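Local coordinates for protein CalG4 (Micromonospora echinospora, PDB 3IA7) that adopts the two-domain GT-B fold, with two Rossmann-like halves built on parallel sheets, and binds calcium ions in the crystal, at residues 82-85 against 86-90; 140-143 against 144-148; 156-159 against 160-163; 191-195 against 196-200; 287-291 against 292-296. One frame throughout, in Å; residues are numbered along the deposited sequence. Where two conformers were deposited one is given.

How the contacts relate
From the N terminus, contact 1 (82-85 with 86-90) lies on helix 75-98, the crossover from strand 53-56 to strand 105-109 in the first Rossmann-like sheet. Contact 2 opens helix 142-150 and contact 3 the next one, helix 159-170, whose Val161 packs on Val84 of contact 1. Contact 4 shapes the loop from strand 189-191 to strand 208-210; its Gln198, Pro199 and Phe200 pack against Tyr140 of contact 2. Contact 5 starts helix 291-295 in the second sheet's own crossover, its centre about 24 Å from that of contact 4. All five are local turns in series, neither nested nor crossing, and contact 4 lies where the two halves meet.

Contact 1 (82-85 against 86-90); sequences VYVR and ENVAI
Asn87 turns back one helical turn to grip Tyr83 with two N-H groups. Its backbone N makes the usual alpha-helical bond to Tyr83 O (3.0 Å), and its side-chain ND2 donates to that same Tyr83 O, also at 3.0 Å and almost straight (177°). The two donors arrive from opposite faces of the carbonyl plane, so one oxygen serves both. ND2 also stands 3.5 Å above the centre of the Tyr83 ring, with ring and amide planes 58° apart. The tyrosine ring is available because CG is anti to the backbone N (chi1 174°), so that one face of the ring lies against the amide nitrogen. Further round the helix Val84 CG1 and Val88 CG2 touch lightly at 4.4 Å. A second shell fixes these groups: Asn87 OD1 accepts from Ala115 N, which holds the amide's rotation, and Phe111 meets the Tyr83 ring edge-to-face. The buried Glu86 carboxylate is satisfied by Ser59, Tyr57 and the backbone of Glu60, while Arg85 NE forms a salt bridge with Glu60. Helix 75-98 thus turns Tyr83 and Asn87 to helix 113-123, Val84 and Val88 to helix 159-170, and Glu86 to the loop that follows strand 53-56.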
loop_
_atom_site.group_PDB
_atom_site.type_symbol
_atom_site.label_atom_id
_atom_site.label_comp_id
_atom_site.label_asym_id
_atom_site.label_seq_id
_atom_site.Cartn_x
_atom_site.Cartn_y
_atom_site.Cartn_z
ATOM N N VAL A 82 9.586 -7.484 31.603
ATOM C CA VAL A 82 8.788 -8.112 30.543
ATOM C C VAL A 82 9.432 -7.824 29.185
ATOM O O VAL A 82 9.351 -8.654 28.300
ATOM C CB VAL A 82 7.240 -7.750 30.551
ATOM C CG1 VAL A 82 6.976 -6.309 30.194
ATOM C CG2 VAL A 82 6.504 -8.636 29.556
ATOM N N TYR A 83 10.055 -6.662 29.050
ATOM C CA TYR A 83 10.776 -6.281 27.816
ATOM C C TYR A 83 11.909 -7.290 27.560
ATOM O O TYR A 83 12.093 -7.800 26.428
ATOM C CB TYR A 83 11.342 -4.855 27.977
ATOM C CG TYR A 83 12.220 -4.405 26.829
ATOM C CD1 TYR A 83 11.647 -3.965 25.617
ATOM C CD2 TYR A 83 13.625 -4.439 26.926
ATOM C CE1 TYR A 83 12.466 -3.548 24.547
ATOM C CE2 TYR A 83 14.438 -4.029 25.865
ATOM C CZ TYR A 83 13.846 -3.591 24.686
ATOM O OH TYR A 83 14.612 -3.180 23.621
ATOM N N VAL A 84 12.685 -7.543 28.614
ATOM C CA VAL A 84 13.769 -8.528 28.540
ATOM C C VAL A 84 13.239 -9.939 28.221
ATOM O O VAL A 84 13.790 -10.604 27.326
ATOM C CB VAL A 84 14.693 -8.500 29.789
ATOM C CG1 VAL A 84 15.754 -9.602 29.683
ATOM C CG2 VAL A 84 15.394 -7.110 29.903
ATOM N N ARG A 85 12.192 -10.379 28.917
ATOM C CA ARG A 85 11.591 -11.685 28.641
ATOM C C ARG A 85 11.114 -11.809 27.199
ATOM O O ARG A 85 11.286 -12.862 26.584
ATOM C CB ARG A 85 10.447 -12.032 29.588
ATOM C CG ARG A 85 10.864 -12.279 31.051
ATOM C CD ARG A 85 9.749 -12.936 31.848
ATOM N NE ARG A 85 8.524 -12.137 31.891
ATOM C CZ ARG A 85 8.266 -11.197 32.800
ATOM N NH1 ARG A 85 9.149 -10.930 33.761
ATOM N NH2 ARG A 85 7.117 -10.525 32.751
ATOM N N GLU A 86 10.519 -10.749 26.665
ATOM C CA GLU A 86 10.043 -10.754 25.275
ATOM C C GLU A 86 11.211 -10.877 24.289
ATOM O O GLU A 86 11.118 -11.647 23.301
ATOM C CB GLU A 86 9.270 -9.439 24.972
ATOM C CG GLU A 86 8.525 -9.471 23.596
ATOM C CD GLU A 86 7.265 -10.327 23.599
ATOM O OE1 GLU A 86 7.100 -11.200 24.477
ATOM O OE2 GLU A 86 6.429 -10.132 22.687
ATOM N N ASN A 87 12.298 -10.124 24.540
ATOM C CA ASN A 87 13.533 -10.319 23.754
ATOM C C ASN A 87 13.986 -11.795 23.814
ATOM O O ASN A 87 14.330 -12.386 22.790
ATOM C CB ASN A 87 14.640 -9.410 24.277
ATOM C CG ASN A 87 14.615 -8.051 23.598
ATOM O OD1 ASN A 87 15.308 -7.867 22.615
ATOM N ND2 ASN A 87 13.746 -7.127 24.064
ATOM N N VAL A 88 14.015 -12.350 25.024
ATOM C CA VAL A 88 14.428 -13.763 25.217
ATOM C C VAL A 88 13.485 -14.776 24.494
ATOM O O VAL A 88 13.937 -15.792 23.924
ATOM C CB VAL A 88 14.576 -14.119 26.727
ATOM C CG1 VAL A 88 14.795 -15.623 26.938
ATOM C CG2 VAL A 88 15.769 -13.350 27.349
ATOM N N ALA A 89 12.189 -14.499 24.513
ATOM C CA ALA A 89 11.207 -15.337 23.808
ATOM C C ALA A 89 11.546 -15.445 22.312
ATOM O O ALA A 89 11.535 -16.542 21.749
ATOM C CB ALA A 89 9.778 -14.794 24.030
ATOM N N ILE A 90 11.868 -14.314 21.707
ATOM C CA ILE A 90 12.224 -14.216 20.281
ATOM C C ILE A 90 13.563 -14.899 20.001
ATOM O O ILE A 90 13.679 -15.717 19.058
ATOM C CB ILE A 90 12.267 -12.717 19.832
ATOM C CG1 ILE A 90 10.813 -12.138 19.798
ATOM C CG2 ILE A 90 12.958 -12.566 18.414
ATOM C CD1 ILE A 90 10.770 -10.651 19.852
#

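Contact 2 (140-143 against 144-148); sequences YSLF and KELWK
The first turn of helix 142-150 begins here, with Ser141 as its N-cap and the side chain of Ser141 lying against Lys144, CB to CG 3.8 Å. A water links the two sides of this start: it accepts from Ser141 N at 2.8 Å and donates to Glu145 OE2 at 2.7 Å, bridging the backbone ahead of the helix to a residue in its first turn. Acidic Glu145 suits that place, where its negative charge probably interacts favourably with the N-terminal end of the helix dipole, and its OE2 also forms a salt bridge with Lys148 NZ (3.2 Å). Lys144, extended beyond CG, sends its ammonium group to Asp183. Apolar residues fill another side, Leu142 CD1 resting on Leu146 CG at 3.9 Å. Trp147 packs on Phe143 with the two rings oblique, their planes 34° apart, and Trp147 also meets His154 edge-to-face. With its CG beside the backbone N (chi1 -65°), Trp147 swings its indole back over the preceding turn. Phe143 O, which accepts the backbone N-H of Trp147 at 2.9 Å, is covered by that indole, 3.2 Å from its plane and toward the rim. Farther out, Phe143 CB makes a CH-pi contact, 4.0 Å from the centroid of the six-membered ring.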
loop_
_atom_site.group_PDB
_atom_site.type_symbol
_atom_site.label_atom_id
_atom_site.label_comp_id
_atom_site.label_asym_id
_atom_site.label_seq_id
_atom_site.Cartn_x
_atom_site.Cartn_y
_atom_site.Cartn_z
ATOM N N TYR A 140 21.662 11.865 20.590
ATOM C CA TYR A 140 20.211 11.815 20.757
ATOM C C TYR A 140 19.706 10.411 20.942
ATOM O O TYR A 140 20.094 9.482 20.231
ATOM C CB TYR A 140 19.458 12.446 19.568
ATOM C CG TYR A 140 17.953 12.343 19.729
ATOM C CD1 TYR A 140 17.256 13.220 20.572
ATOM C CD2 TYR A 140 17.230 11.362 19.055
ATOM C CE1 TYR A 140 15.901 13.111 20.751
ATOM C CE2 TYR A 140 15.860 11.256 19.221
ATOM C CZ TYR A 140 15.214 12.141 20.088
ATOM O OH TYR A 140 13.862 12.052 20.250
ATOM N N SER A 141 18.834 10.259 21.931
ATOM C CA SER A 141 18.188 8.997 22.150
ATOM C C SER A 141 16.808 9.335 22.708
ATOM O O SER A 141 16.688 9.931 23.771
ATOM C CB SER A 141 18.987 8.118 23.122
ATOM O OG SER A 141 18.216 6.944 23.392
ATOM N N LEU A 142 15.770 9.003 21.956
ATOM C CA LEU A 142 14.410 9.295 22.413
ATOM C C LEU A 142 14.151 8.632 23.775
ATOM O O LEU A 142 13.593 9.264 24.671
ATOM C CB LEU A 142 13.380 8.812 21.391
ATOM C CG LEU A 142 11.938 8.702 21.853
ATOM C CD1 LEU A 142 11.420 10.093 22.288
ATOM C CD2 LEU A 142 11.100 8.078 20.763
ATOM N N PHE A 143 14.548 7.366 23.913
ATOM C CA PHE A 143 14.307 6.648 25.163
ATOM C C PHE A 143 14.976 7.307 26.386
ATOM O O PHE A 143 14.349 7.506 27.442
ATOM C CB PHE A 143 14.728 5.195 25.001
ATOM C CG PHE A 143 13.762 4.400 24.161
ATOM C CD1 PHE A 143 12.513 4.056 24.663
ATOM C CD2 PHE A 143 14.098 4.009 22.862
ATOM C CE1 PHE A 143 11.615 3.325 23.895
ATOM C CE2 PHE A 143 13.209 3.271 22.089
ATOM C CZ PHE A 143 11.963 2.934 22.613
ATOM N N LYS A 144 16.225 7.713 26.220
ATOM C CA LYS A 144 16.892 8.415 27.293
ATOM C C LYS A 144 16.100 9.692 27.645
ATOM O O LYS A 144 16.007 10.052 28.802
ATOM C CB LYS A 144 18.316 8.738 26.889
ATOM C CG LYS A 144 19.209 7.527 26.903
ATOM C CD LYS A 144 20.659 7.870 26.594
ATOM C CE LYS A 144 21.461 6.552 26.724
ATOM N NZ LYS A 144 22.893 6.816 26.540
ATOM N N GLU A 145 15.515 10.372 26.650
ATOM C CA GLU A 145 14.757 11.610 26.930
ATOM C C GLU A 145 13.450 11.295 27.662
ATOM O O GLU A 145 13.021 12.066 28.520
ATOM C CB GLU A 145 14.460 12.434 25.655
ATOM C CG GLU A 145 15.689 12.988 24.924
ATOM C CD GLU A 145 16.653 13.741 25.837
ATOM O OE1 GLU A 145 16.315 14.863 26.267
ATOM O OE2 GLU A 145 17.756 13.223 26.127
ATOM N N LEU A 146 12.827 10.175 27.319
ATOM C CA LEU A 146 11.593 9.750 27.969
ATOM C C LEU A 146 11.805 9.356 29.451
ATOM O O LEU A 146 11.107 9.862 30.353
ATOM C CB LEU A 146 10.955 8.591 27.216
ATOM C CG LEU A 146 10.342 9.035 25.873
ATOM C CD1 LEU A 146 9.765 7.796 25.203
ATOM C CD2 LEU A 146 9.278 10.168 26.092
ATOM N N TRP A 147 12.773 8.467 29.683
ATOM C CA TRP A 147 13.171 8.089 31.045
ATOM C C TRP A 147 13.487 9.354 31.837
ATOM O O TRP A 147 13.036 9.536 32.985
ATOM C CB TRP A 147 14.352 7.097 31.004
ATOM C CG TRP A 147 13.996 5.790 30.370
ATOM C CD1 TRP A 147 12.789 5.166 30.433
ATOM C CD2 TRP A 147 14.847 4.930 29.560
ATOM N NE1 TRP A 147 12.822 3.985 29.711
ATOM C CE2 TRP A 147 14.073 3.815 29.176
ATOM C CE3 TRP A 147 16.180 5.001 29.134
ATOM C CZ2 TRP A 147 14.575 2.769 28.359
ATOM C CZ3 TRP A 147 16.693 3.948 28.323
ATOM C CH2 TRP A 147 15.870 2.856 27.939
ATOM N N LYS A 148 14.264 10.242 31.225
ATOM C CA LYS A 148 14.658 11.477 31.857
ATOM C C LYS A 148 13.423 12.315 32.282
ATOM O O LYS A 148 13.335 12.807 33.429
ATOM C CB LYS A 148 15.540 12.280 30.890
ATOM C CG LYS A 148 16.569 13.234 31.525
ATOM C CD LYS A 148 17.697 13.617 30.526
ATOM C CE LYS A 148 18.238 12.355 29.766
ATOM N NZ LYS A 148 19.392 12.594 28.798
HETATM O O HOH W 1 19.000 12.133 24.013
#

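Contact 3 (156-159 against 160-163); sequences ADVE and AVHS
Hydrogen bonds link Val158 to His162 and Glu159 to Ser163. Val158 O takes a nearly straight bond from His162 N (2.8 Å, 174°) and a weak one from Val161 N. Glu159 O is likewise doubly used, by Ser163 N at 3.0 Å and Ser163 OG at 3.2 Å. Serine can do this because its OG sits between the backbone N and the carbonyl carbon (chi1 60°), folded back on the preceding turn. Among apolar contacts, Val158 CB meets Val161 CG2 at 4.1 Å, and both valines continue onto helix 75-98, at Thr77 and at His80 and Leu81. Other contacts complete the turn: Ala156 O comes close to His162 CD2, 3.3 Å, obliquely to the ring, and Glu159, bent at chi2, brings OE2 within 3.7 Å of Ser163 CB. This is a helix N-terminus whose N-cap, Val158, has no polar side-chain group and contributes its carbonyl to the opening turn of helix 159-170.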
loop_
_atom_site.group_PDB
_atom_site.type_symbol
_atom_site.label_atom_id
_atom_site.label_comp_id
_atom_site.label_asym_id
_atom_site.label_seq_id
_atom_site.Cartn_x
_atom_site.Cartn_y
_atom_site.Cartn_z
ATOM N N ALA A 156 19.328 -0.237 32.628
ATOM C CA ALA A 156 20.639 -0.839 32.939
ATOM C C ALA A 156 21.089 -0.452 34.330
ATOM O O ALA A 156 21.920 -1.130 34.924
ATOM C CB ALA A 156 21.676 -0.403 31.916
ATOM N N ASP A 157 20.506 0.636 34.855
ATOM C CA ASP A 157 20.795 1.117 36.214
ATOM C C ASP A 157 19.823 0.608 37.278
ATOM O O ASP A 157 19.907 0.997 38.457
ATOM C CB ASP A 157 20.820 2.639 36.213
ATOM C CG ASP A 157 22.067 3.198 35.523
ATOM O OD1 ASP A 157 23.119 2.520 35.605
ATOM O OD2 ASP A 157 21.995 4.295 34.907
ATOM N N VAL A 158 18.909 -0.265 36.868
ATOM C CA VAL A 158 18.015 -0.961 37.798
ATOM C C VAL A 158 18.575 -2.356 38.096
ATOM O O VAL A 158 18.741 -3.178 37.188
ATOM C CB VAL A 158 16.551 -1.048 37.236
ATOM C CG1 VAL A 158 15.610 -1.766 38.236
ATOM C CG2 VAL A 158 15.993 0.322 36.808
ATOM N N GLU A 159 18.854 -2.621 39.380
ATOM C CA GLU A 159 19.478 -3.846 39.833
ATOM C C GLU A 159 18.873 -5.167 39.289
ATOM O O GLU A 159 19.620 -6.031 38.820
ATOM C CB GLU A 159 19.535 -3.893 41.380
ATOM C CG GLU A 159 19.926 -5.242 41.929
ATOM C CD GLU A 159 21.270 -5.706 41.423
ATOM O OE1 GLU A 159 22.151 -4.849 41.183
ATOM O OE2 GLU A 159 21.447 -6.935 41.279
ATOM N N ALA A 160 17.545 -5.316 39.389
ATOM C CA ALA A 160 16.823 -6.526 38.921
ATOM C C ALA A 160 17.027 -6.790 37.406
ATOM O O ALA A 160 17.084 -7.955 36.957
ATOM C CB ALA A 160 15.317 -6.392 39.233
ATOM N N VAL A 161 17.103 -5.710 36.629
ATOM C CA VAL A 161 17.271 -5.768 35.174
ATOM C C VAL A 161 18.742 -6.000 34.814
ATOM O O VAL A 161 19.069 -6.851 33.998
ATOM C CB VAL A 161 16.768 -4.481 34.500
ATOM C CG1 VAL A 161 16.910 -4.545 32.965
ATOM C CG2 VAL A 161 15.307 -4.218 34.893
ATOM N N HIS A 162 19.620 -5.215 35.437
ATOM C CA HIS A 162 21.053 -5.293 35.216
ATOM C C HIS A 162 21.568 -6.723 35.460
ATOM O O HIS A 162 22.366 -7.236 34.662
ATOM C CB HIS A 162 21.777 -4.282 36.131
ATOM C CG HIS A 162 23.264 -4.277 35.967
ATOM N ND1 HIS A 162 24.095 -5.106 36.699
ATOM C CD2 HIS A 162 24.065 -3.590 35.115
ATOM C CE1 HIS A 162 25.350 -4.897 36.331
ATOM N NE2 HIS A 162 25.357 -3.987 35.366
ATOM N N SER A 163 21.123 -7.361 36.553
ATOM C CA SER A 163 21.652 -8.676 36.900
ATOM C C SER A 163 21.244 -9.694 35.827
ATOM O O SER A 163 22.059 -10.526 35.405
ATOM C CB SER A 163 21.206 -9.119 38.304
ATOM O OG SER A 163 19.792 -9.180 38.383
#

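Contact 4 (191-195 against 196-200); sequences VFLPK and SFQPF
Two successive bonds, Phe197 N to Pro194 O at 2.9 Å and Gln198 N to Lys195 O at 3.0 Å, are reached well outside their carbonyl planes, by 48° and 61°. Such tilts come with a tight 3-10 turn, here set in the loop between strands 189-191 and 208-210 of the first Rossmann-like sheet. The chain comes to it through an inverse gamma turn centred on Phe192. Proline suits position 194, just ahead of the 3-10 turn, where its carbonyl accepts, no N-H is used in these bonds, and the ring adds apolar surface: Pro194 CG lies 3.9 Å from Phe197 CB, the two side chains alongside and pointing the same way. Leu193 CD1 comes to the edge of the Phe197 ring, near its plane, 4.3 Å from CD2. This apolar group faces the other half of the protein, touching Leu311 and Val310 of helix 307-315 and Met376 and Ile380 of helix 367-381. Polar links run the same way, from Ser196 OG to Asp379 and from Arg336 NE to Phe197 O, so the turn is part of the interface between the two domains of the GT-B fold. Gln198 CB packs at 3.3 Å on Lys195 O, and its chain bends at chi2 (74°) to bring the amide round. OE1 then accepts from Ala135 N, while NE2 donates to Pro199 O at 3.1 Å, in the carbonyl plane and on a lone pair.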
loop_
_atom_site.group_PDB
_atom_site.type_symbol
_atom_site.label_atom_id
_atom_site.label_comp_id
_atom_site.label_asym_id
_atom_site.label_seq_id
_atom_site.Cartn_x
_atom_site.Cartn_y
_atom_site.Cartn_z
ATOM N N VAL A 191 15.993 3.385 8.957
ATOM C CA VAL A 191 15.060 4.166 9.728
ATOM C C VAL A 191 13.904 4.542 8.814
ATOM O O VAL A 191 14.132 5.187 7.756
ATOM C CB VAL A 191 15.758 5.469 10.228
ATOM C CG1 VAL A 191 14.769 6.294 11.014
ATOM C CG2 VAL A 191 16.981 5.145 11.096
ATOM N N PHE A 192 12.675 4.191 9.186
ATOM C CA PHE A 192 11.514 4.383 8.279
ATOM C C PHE A 192 10.904 5.770 8.406
ATOM O O PHE A 192 9.669 5.940 8.566
ATOM C CB PHE A 192 10.490 3.261 8.538
ATOM C CG PHE A 192 11.041 1.884 8.189
ATOM C CD1 PHE A 192 11.432 1.584 6.882
ATOM C CD2 PHE A 192 11.140 0.902 9.175
ATOM C CE1 PHE A 192 11.958 0.316 6.548
ATOM C CE2 PHE A 192 11.651 -0.388 8.843
ATOM C CZ PHE A 192 12.086 -0.658 7.544
ATOM N N LEU A 193 11.784 6.777 8.416
ATOM C CA LEU A 193 11.392 8.184 8.572
ATOM C C LEU A 193 12.159 8.981 7.541
ATOM O O LEU A 193 13.231 8.545 7.125
ATOM C CB LEU A 193 11.823 8.783 9.926
ATOM C CG LEU A 193 11.420 8.019 11.208
ATOM C CD1 LEU A 193 11.942 8.783 12.381
ATOM C CD2 LEU A 193 9.970 7.888 11.399
ATOM N N PRO A 194 11.610 10.119 7.136
ATOM C CA PRO A 194 12.443 11.019 6.332
ATOM C C PRO A 194 13.468 11.664 7.234
ATOM O O PRO A 194 13.199 11.950 8.414
ATOM C CB PRO A 194 11.438 12.018 5.749
ATOM C CG PRO A 194 10.346 12.127 6.780
ATOM C CD PRO A 194 10.245 10.647 7.338
ATOM N N LYS A 195 14.658 11.899 6.690
ATOM C CA LYS A 195 15.731 12.410 7.507
ATOM C C LYS A 195 15.370 13.722 8.236
ATOM O O LYS A 195 15.805 13.975 9.389
ATOM C CB LYS A 195 16.988 12.606 6.643
ATOM C CG LYS A 195 18.228 12.856 7.488
ATOM C CD LYS A 195 19.493 12.842 6.580
ATOM C CE LYS A 195 20.758 12.825 7.430
ATOM N NZ LYS A 195 21.919 12.873 6.528
ATOM N N SER A 196 14.586 14.581 7.582
ATOM C CA SER A 196 14.326 15.865 8.200
ATOM C C SER A 196 13.484 15.729 9.472
ATOM O O SER A 196 13.341 16.709 10.221
ATOM C CB SER A 196 13.629 16.832 7.229
ATOM O OG SER A 196 12.430 16.258 6.759
ATOM N N PHE A 197 12.784 14.605 9.610
ATOM C CA PHE A 197 11.903 14.412 10.767
ATOM C C PHE A 197 12.757 13.930 11.962
ATOM O O PHE A 197 12.326 14.011 13.120
ATOM C CB PHE A 197 10.818 13.364 10.463
ATOM C CG PHE A 197 9.672 13.362 11.457
ATOM C CD1 PHE A 197 8.907 14.515 11.641
ATOM C CD2 PHE A 197 9.344 12.211 12.158
ATOM C CE1 PHE A 197 7.807 14.543 12.567
ATOM C CE2 PHE A 197 8.220 12.209 13.072
ATOM C CZ PHE A 197 7.464 13.403 13.251
ATOM N N GLN A 198 13.978 13.461 11.693
ATOM C CA GLN A 198 14.871 12.988 12.752
ATOM C C GLN A 198 15.541 14.122 13.597
ATOM O O GLN A 198 16.306 14.977 13.051
ATOM C CB GLN A 198 15.979 12.122 12.119
ATOM C CG GLN A 198 17.101 11.754 13.069
ATOM C CD GLN A 198 16.682 10.675 14.085
ATOM O OE1 GLN A 198 15.976 9.723 13.729
ATOM N NE2 GLN A 198 17.172 10.783 15.343
ATOM N N PRO A 199 15.352 14.094 14.940
ATOM C CA PRO A 199 16.115 15.044 15.809
ATOM C C PRO A 199 17.638 14.855 15.641
ATOM O O PRO A 199 18.083 13.694 15.549
ATOM C CB PRO A 199 15.679 14.655 17.252
ATOM C CG PRO A 199 14.343 13.927 17.091
ATOM C CD PRO A 199 14.453 13.209 15.720
ATOM N N PHE A 200 18.418 15.950 15.574
ATOM C CA PHE A 200 19.904 15.870 15.377
ATOM C C PHE A 200 20.340 15.066 14.120
ATOM O O PHE A 200 21.408 14.434 14.136
ATOM C CB PHE A 200 20.592 15.261 16.631
ATOM C CG PHE A 200 20.363 16.056 17.884
ATOM C CD1 PHE A 200 21.271 17.047 18.283
ATOM C CD2 PHE A 200 19.226 15.846 18.657
ATOM C CE1 PHE A 200 21.046 17.807 19.447
ATOM C CE2 PHE A 200 18.990 16.612 19.823
ATOM C CZ PHE A 200 19.892 17.582 20.217
#

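Contact 5 (287-291 against 292-296); sequences QWIPF and HSVLA
Ile289 and Val294 make the tight side of this contact, crossing at about a right angle with Ile289 CG1 3.7 Å from Val294 CG2. The same CG2 lies 3.6 Å from Pro290 O, while both side chains continue onto Val264 in strand 262-266, a place for branched apolar residues. Nearby, Leu295 N donates to Phe291 O at 2.8 Å, almost straight (171°). Leu295 turns CG away from its own carbonyl carbon (chi1 -72°), which brings CD1 back to 4.1 Å from Phe291 CB, and both residues pack on Leu235. The other side is looser: Pro290 O receives weak bonds from Ser293 N and from Val294 N, each 3.3 Å, and Ser293 OG merely rests 3.7 Å from Pro290 CB. Ser293 still matters through its carbonyl, which accepts from His297 ND1 and so probably helps to position His297, which with Gln225 forms a calcium site. The incoming chain is held by the second subunit, whose Gln221 accepts from Ile289 N and whose Pro222 accepts from Trp288 NE1. With Pro290 as N-cap, this is the start of the short helix 291-295, on the crossover from edge strand 283-286 to strand 298-303 that is typical of a Rossmann-like sheet ordered 3-2-1-4-5-6.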
loop_
_atom_site.group_PDB
_atom_site.type_symbol
_atom_site.label_atom_id
_atom_site.label_comp_id
_atom_site.label_asym_id
_atom_site.label_seq_id
_atom_site.Cartn_x
_atom_site.Cartn_y
_atom_site.Cartn_z
ATOM N N GLN A 287 -15.548 2.015 9.969
ATOM C CA GLN A 287 -14.493 1.319 10.689
ATOM C C GLN A 287 -13.156 1.427 9.955
ATOM O O GLN A 287 -12.147 1.699 10.592
ATOM C CB GLN A 287 -14.846 -0.135 10.946
ATOM C CG GLN A 287 -15.984 -0.312 11.991
ATOM C CD GLN A 287 -16.133 -1.753 12.469
ATOM O OE1 GLN A 287 -15.815 -2.700 11.745
ATOM N NE2 GLN A 287 -16.575 -1.923 13.698
ATOM N N TRP A 288 -13.185 1.195 8.633
ATOM C CA TRP A 288 -12.053 1.371 7.736
ATOM C C TRP A 288 -12.403 2.277 6.554
ATOM O O TRP A 288 -13.487 2.219 5.988
ATOM C CB TRP A 288 -11.576 0.033 7.185
ATOM C CG TRP A 288 -10.700 -0.695 8.176
ATOM C CD1 TRP A 288 -9.355 -0.492 8.381
ATOM C CD2 TRP A 288 -11.096 -1.675 9.111
ATOM N NE1 TRP A 288 -8.889 -1.310 9.379
ATOM C CE2 TRP A 288 -9.940 -2.035 9.856
ATOM C CE3 TRP A 288 -12.300 -2.360 9.360
ATOM C CZ2 TRP A 288 -9.968 -3.017 10.826
ATOM C CZ3 TRP A 288 -12.321 -3.258 10.314
ATOM C CH2 TRP A 288 -11.162 -3.612 11.046
ATOM N N ILE A 289 -11.421 3.049 6.137
ATOM C CA ILE A 289 -11.539 3.900 4.958
ATOM C C ILE A 289 -10.172 3.840 4.250
ATOM O O ILE A 289 -9.164 3.590 4.913
ATOM C CB ILE A 289 -11.997 5.335 5.378
ATOM C CG1 ILE A 289 -12.339 6.186 4.154
ATOM C CG2 ILE A 289 -10.922 6.069 6.197
ATOM C CD1 ILE A 289 -13.330 5.537 3.266
ATOM N N PRO A 290 -10.107 4.084 2.911
ATOM C CA PRO A 290 -8.724 4.113 2.416
ATOM C C PRO A 290 -8.107 5.475 2.715
ATOM O O PRO A 290 -8.549 6.478 2.129
ATOM C CB PRO A 290 -8.873 3.838 0.902
ATOM C CG PRO A 290 -10.331 4.229 0.553
ATOM C CD PRO A 290 -11.094 4.411 1.851
ATOM N N PHE A 291 -7.137 5.528 3.653
ATOM C CA PHE A 291 -6.615 6.820 4.110
ATOM C C PHE A 291 -6.062 7.650 2.959
ATOM O O PHE A 291 -6.340 8.825 2.902
ATOM C CB PHE A 291 -5.542 6.759 5.232
ATOM C CG PHE A 291 -6.079 6.471 6.603
ATOM C CD1 PHE A 291 -7.434 6.550 6.887
ATOM C CD2 PHE A 291 -5.208 6.112 7.627
ATOM C CE1 PHE A 291 -7.919 6.267 8.164
ATOM C CE2 PHE A 291 -5.690 5.829 8.924
ATOM C CZ PHE A 291 -7.059 5.906 9.184
ATOM N N HIS A 292 -5.307 7.029 2.049
ATOM C CA HIS A 292 -4.671 7.788 0.967
ATOM C C HIS A 292 -5.677 8.539 0.086
ATOM O O HIS A 292 -5.433 9.683 -0.281
ATOM C CB HIS A 292 -3.758 6.928 0.096
ATOM C CG HIS A 292 -2.745 7.731 -0.664
ATOM N ND1 HIS A 292 -2.111 8.834 -0.120
ATOM C CD2 HIS A 292 -2.268 7.608 -1.924
ATOM C CE1 HIS A 292 -1.281 9.344 -1.013
ATOM N NE2 HIS A 292 -1.358 8.618 -2.116
ATOM N N SER A 293 -6.795 7.888 -0.243
ATOM C CA SER A 293 -7.806 8.477 -1.133
ATOM C C SER A 293 -8.412 9.693 -0.442
ATOM O O SER A 293 -8.657 10.753 -1.058
ATOM C CB SER A 293 -8.910 7.452 -1.471
ATOM O OG SER A 293 -8.298 6.232 -1.921
ATOM N N VAL A 294 -8.637 9.557 0.854
ATOM C CA VAL A 294 -9.229 10.705 1.597
ATOM C C VAL A 294 -8.172 11.795 1.761
ATOM O O VAL A 294 -8.451 12.982 1.472
ATOM C CB VAL A 294 -9.854 10.281 2.900
ATOM C CG1 VAL A 294 -10.480 11.472 3.649
ATOM C CG2 VAL A 294 -10.882 9.181 2.623
ATOM N N LEU A 295 -6.959 11.418 2.186
ATOM C CA LEU A 295 -5.877 12.425 2.406
ATOM C C LEU A 295 -5.556 13.169 1.138
ATOM O O LEU A 295 -5.192 14.351 1.192
ATOM C CB LEU A 295 -4.574 11.815 2.987
ATOM C CG LEU A 295 -4.695 11.401 4.473
ATOM C CD1 LEU A 295 -3.628 10.394 4.935
ATOM C CD2 LEU A 295 -4.762 12.594 5.384
ATOM N N ALA A 296 -5.652 12.499 -0.012
ATOM C CA ALA A 296 -5.356 13.216 -1.273
ATOM C C ALA A 296 -6.256 14.444 -1.493
ATOM O O ALA A 296 -5.894 15.310 -2.248
ATOM C CB ALA A 296 -5.389 12.249 -2.521
#